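Local coordinates for intracellular sulfur oxidation protein DsrF (Allochromatium vinosum, PDB 2HY5) that is of uncertain function but could take part in the oxidation of intracellular sulfur, in a complex with DsrE and DsrH, at residues M9-K14 against C40-D45. Sequence-based numbering, arbitrary orientation.
Sequences MYLNRK and CVLFLD
Tyr10 lies opposite Val41 and Asn12 opposite Phe43 in a buried parallel pairing of neighbouring strands, 38-43 being the middle strand of the sheet and 7-12 the one beside it. Backbone bonds go to the residues before and after each partner: Tyr10 N reaches Cys40 O at 3.0 Å, and Leu44 N closes the ladder on Asn12 O at 2.9 Å. On the face with Met9 and Cys40, Leu11 CD1 lies 4.0 Å from Leu42 CD2; Leu42 and Met9 pack against helix 120-129, while Leu11 also meets Ala100 of the DsrH chain. On the other face, under helix 21-32, Asn12 CG stands anti to its own carbonyl carbon (chi1 -70°), which lays ND2 over one face of the Phe43 ring, 3.6 Å from CE2, and against Val41 CG1 at 3.3 Å. The amide is tilted 33° from the ring, whose pi face suits its N-H edge. Beyond the strand ends, Arg13 grips Asp45 side-on, its NE and NH2 both meeting OD2, at 2.9 Å and 3.2 Å. The carboxylate plane stands 80° from the guanidinium. Replacing Arg13 with alanine would probably leave the Asp45 carboxylate without its countercharge and freer to turn, although Ser19 of the DsrH chain also bonds OD2. Strand 7-12, helix 21-32 and strand 38-43 form the beta-alpha-beta crossover typical of parallel alpha/beta folds.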
ATOM      1  N   MET B   9      -4.761   2.226 -22.702  1.00  9.96           N
ATOM      2  CA  MET B   9      -3.497   1.649 -22.250  1.00 10.05           C
ATOM      3  C   MET B   9      -3.683   1.097 -20.847  1.00  9.45           C
ATOM      4  O   MET B   9      -4.287   1.743 -19.994  1.00  8.79           O
ATOM      5  CB  MET B   9      -2.371   2.696 -22.208  1.00 13.30           C
ATOM      6  CG  MET B   9      -1.087   2.161 -21.557  1.00 16.41           C
ATOM      7  SD  MET B   9       0.269   3.346 -21.380  1.00 16.92           S
ATOM      8  CE  MET B   9       0.905   3.342 -23.021  1.00 20.90           C
ATOM      9  N   TYR B  10      -3.171  -0.106 -20.617  1.00 10.51           N
ATOM     10  CA  TYR B  10      -3.233  -0.737 -19.305  1.00 10.66           C
ATOM     11  C   TYR B  10      -1.805  -0.708 -18.794  1.00 10.41           C
ATOM     12  O   TYR B  10      -0.956  -1.446 -19.285  1.00 13.00           O
ATOM     13  CB  TYR B  10      -3.728  -2.176 -19.439  1.00 12.18           C
ATOM     14  CG  TYR B  10      -5.194  -2.251 -19.779  1.00 14.85           C
ATOM     15  CD1 TYR B  10      -6.158  -2.232 -18.774  1.00 15.93           C
ATOM     16  CD2 TYR B  10      -5.624  -2.308 -21.106  1.00 15.52           C
ATOM     17  CE1 TYR B  10      -7.515  -2.266 -19.077  1.00 18.07           C
ATOM     18  CE2 TYR B  10      -6.984  -2.340 -21.420  1.00 17.22           C
ATOM     19  CZ  TYR B  10      -7.922  -2.320 -20.398  1.00 18.08           C
ATOM     20  OH  TYR B  10      -9.268  -2.350 -20.689  1.00 22.85           O
ATOM     21  N   LEU B  11      -1.548   0.162 -17.822  1.00  9.38           N
ATOM     22  CA  LEU B  11      -0.215   0.335 -17.256  1.00  9.32           C
ATOM     23  C   LEU B  11       0.038  -0.536 -16.032  1.00 10.24           C
ATOM     24  O   LEU B  11      -0.447  -0.241 -14.941  1.00  9.96           O
ATOM     25  CB  LEU B  11      -0.005   1.805 -16.890  1.00 13.69           C
ATOM     26  CG  LEU B  11       1.326   2.217 -16.263  1.00 14.01           C
ATOM     27  CD1 LEU B  11       2.462   1.931 -17.222  1.00 16.79           C
ATOM     28  CD2 LEU B  11       1.277   3.698 -15.918  1.00 17.61           C
ATOM     29  N   ASN B  12       0.811  -1.602 -16.228  1.00  8.04           N
ATOM     30  CA  ASN B  12       1.158  -2.538 -15.163  1.00  8.26           C
ATOM     31  C   ASN B  12       2.560  -2.258 -14.635  1.00  6.93           C
ATOM     32  O   ASN B  12       3.536  -2.394 -15.365  1.00  8.03           O
ATOM     33  CB  ASN B  12       1.083  -3.969 -15.692  1.00  9.22           C
ATOM     34  CG  ASN B  12      -0.333  -4.405 -15.970  1.00 14.39           C
ATOM     35  OD1 ASN B  12      -1.201  -4.310 -15.102  1.00 16.34           O
ATOM     36  ND2 ASN B  12      -0.577  -4.892 -17.180  1.00 16.34           N
ATOM     37  N   ARG B  13       2.657  -1.888 -13.362  1.00  5.25           N
ATOM     38  CA  ARG B  13       3.947  -1.561 -12.767  1.00  7.12           C
ATOM     39  C   ARG B  13       4.275  -2.288 -11.470  1.00  8.13           C
ATOM     40  O   ARG B  13       5.343  -2.072 -10.898  1.00  8.95           O
ATOM     41  CB  ARG B  13       4.031  -0.050 -12.518  1.00  9.77           C
ATOM     42  CG  ARG B  13       4.028   0.794 -13.785  1.00 10.68           C
ATOM     43  CD  ARG B  13       4.107   2.282 -13.451  1.00 12.22           C
ATOM     44  NE  ARG B  13       5.260   2.584 -12.606  1.00 13.05           N
ATOM     45  CZ  ARG B  13       5.174   3.071 -11.372  1.00 17.71           C
ATOM     46  NH1 ARG B  13       3.986   3.318 -10.831  1.00 19.83           N
ATOM     47  NH2 ARG B  13       6.275   3.302 -10.670  1.00 19.50           N
ATOM     48  N   LYS B  14       3.373  -3.141 -10.999  1.00  9.47           N
ATOM     49  CA  LYS B  14       3.613  -3.857  -9.751  1.00 10.83           C
ATOM     50  C   LYS B  14       3.886  -5.346  -9.930  1.00  9.70           C
ATOM     51  O   LYS B  14       3.380  -5.986 -10.853  1.00  9.75           O
ATOM     52  CB  LYS B  14       2.428  -3.659  -8.799  1.00 23.81           C
ATOM     53  CG  LYS B  14       2.191  -2.201  -8.433  1.00 28.15           C
ATOM     54  CD  LYS B  14       1.009  -2.050  -7.496  1.00 31.14           C
ATOM     55  CE  LYS B  14       0.691  -0.586  -7.221  1.00 33.32           C
ATOM     56  NZ  LYS B  14       1.820   0.129  -6.568  1.00 36.52           N
ATOM     57  N   CYS B  40      -3.686  -1.679 -25.616  1.00 13.80           N
ATOM     58  CA  CYS B  40      -2.287  -2.048 -25.491  1.00 12.32           C
ATOM     59  C   CYS B  40      -2.028  -2.239 -24.007  1.00 10.44           C
ATOM     60  O   CYS B  40      -2.586  -1.530 -23.166  1.00  9.08           O
ATOM     61  CB  CYS B  40      -1.348  -0.989 -26.082  1.00 18.68           C
ATOM     62  SG  CYS B  40      -1.309   0.598 -25.254  1.00 26.02           S
ATOM     63  N   VAL B  41      -1.208  -3.228 -23.688  1.00  8.05           N
ATOM     64  CA  VAL B  41      -0.883  -3.519 -22.304  1.00  8.07           C
ATOM     65  C   VAL B  41       0.610  -3.313 -22.161  1.00  7.50           C
ATOM     66  O   VAL B  41       1.390  -3.925 -22.879  1.00  9.38           O
ATOM     67  CB  VAL B  41      -1.236  -4.971 -21.950  1.00  9.11           C
ATOM     68  CG1 VAL B  41      -0.998  -5.218 -20.468  1.00 10.82           C
ATOM     69  CG2 VAL B  41      -2.680  -5.249 -22.313  1.00 11.66           C
ATOM     70  N   LEU B  42       0.998  -2.433 -21.247  1.00  6.98           N
ATOM     71  CA  LEU B  42       2.406  -2.136 -21.028  1.00  7.33           C
ATOM     72  C   LEU B  42       2.872  -2.594 -19.662  1.00  7.54           C
ATOM     73  O   LEU B  42       2.214  -2.342 -18.653  1.00  8.10           O
ATOM     74  CB  LEU B  42       2.654  -0.627 -21.157  1.00 13.14           C
ATOM     75  CG  LEU B  42       4.051  -0.115 -20.778  1.00 15.31           C
ATOM     76  CD1 LEU B  42       5.091  -0.691 -21.730  1.00 14.72           C
ATOM     77  CD2 LEU B  42       4.069   1.408 -20.833  1.00 17.29           C
ATOM     78  N   PHE B  43       4.009  -3.275 -19.637  1.00  7.90           N
ATOM     79  CA  PHE B  43       4.588  -3.741 -18.391  1.00  9.09           C
ATOM     80  C   PHE B  43       5.848  -2.923 -18.206  1.00  8.04           C
ATOM     81  O   PHE B  43       6.762  -2.971 -19.027  1.00  9.16           O
ATOM     82  CB  PHE B  43       4.902  -5.236 -18.460  1.00  6.92           C
ATOM     83  CG  PHE B  43       3.680  -6.095 -18.614  1.00  7.79           C
ATOM     84  CD1 PHE B  43       3.104  -6.293 -19.864  1.00  8.27           C
ATOM     85  CD2 PHE B  43       3.075  -6.669 -17.498  1.00  8.29           C
ATOM     86  CE1 PHE B  43       1.941  -7.047 -20.006  1.00 11.96           C
ATOM     87  CE2 PHE B  43       1.912  -7.422 -17.627  1.00 10.80           C
ATOM     88  CZ  PHE B  43       1.343  -7.614 -18.884  1.00  8.18           C
ATOM     89  N   LEU B  44       5.867  -2.155 -17.126  1.00  6.81           N
ATOM     90  CA  LEU B  44       6.978  -1.276 -16.804  1.00  8.15           C
ATOM     91  C   LEU B  44       7.393  -1.455 -15.350  1.00  7.22           C
ATOM     92  O   LEU B  44       6.590  -1.870 -14.508  1.00  7.01           O
ATOM     93  CB  LEU B  44       6.549   0.176 -17.054  1.00 13.08           C
ATOM     94  CG  LEU B  44       7.452   1.322 -16.595  1.00 17.50           C
ATOM     95  CD1 LEU B  44       8.745   1.320 -17.400  1.00 18.82           C
ATOM     96  CD2 LEU B  44       6.712   2.645 -16.768  1.00 19.37           C
ATOM     97  N   ASP B  45       8.646  -1.133 -15.052  1.00  7.21           N
ATOM     98  CA  ASP B  45       9.162  -1.271 -13.695  1.00  7.20           C
ATOM     99  C   ASP B  45       8.900  -2.691 -13.191  1.00  5.93           C
ATOM    100  O   ASP B  45       9.116  -3.648 -13.934  1.00  6.29           O
ATOM    101  CB  ASP B  45       8.518  -0.225 -12.777  1.00  9.83           C
ATOM    102  CG  ASP B  45       8.919   1.203 -13.153  1.00 16.13           C
ATOM    103  OD1 ASP B  45      10.096   1.415 -13.519  1.00 17.43           O
ATOM    104  OD2 ASP B  45       8.069   2.115 -13.074  1.00 17.80           O
TER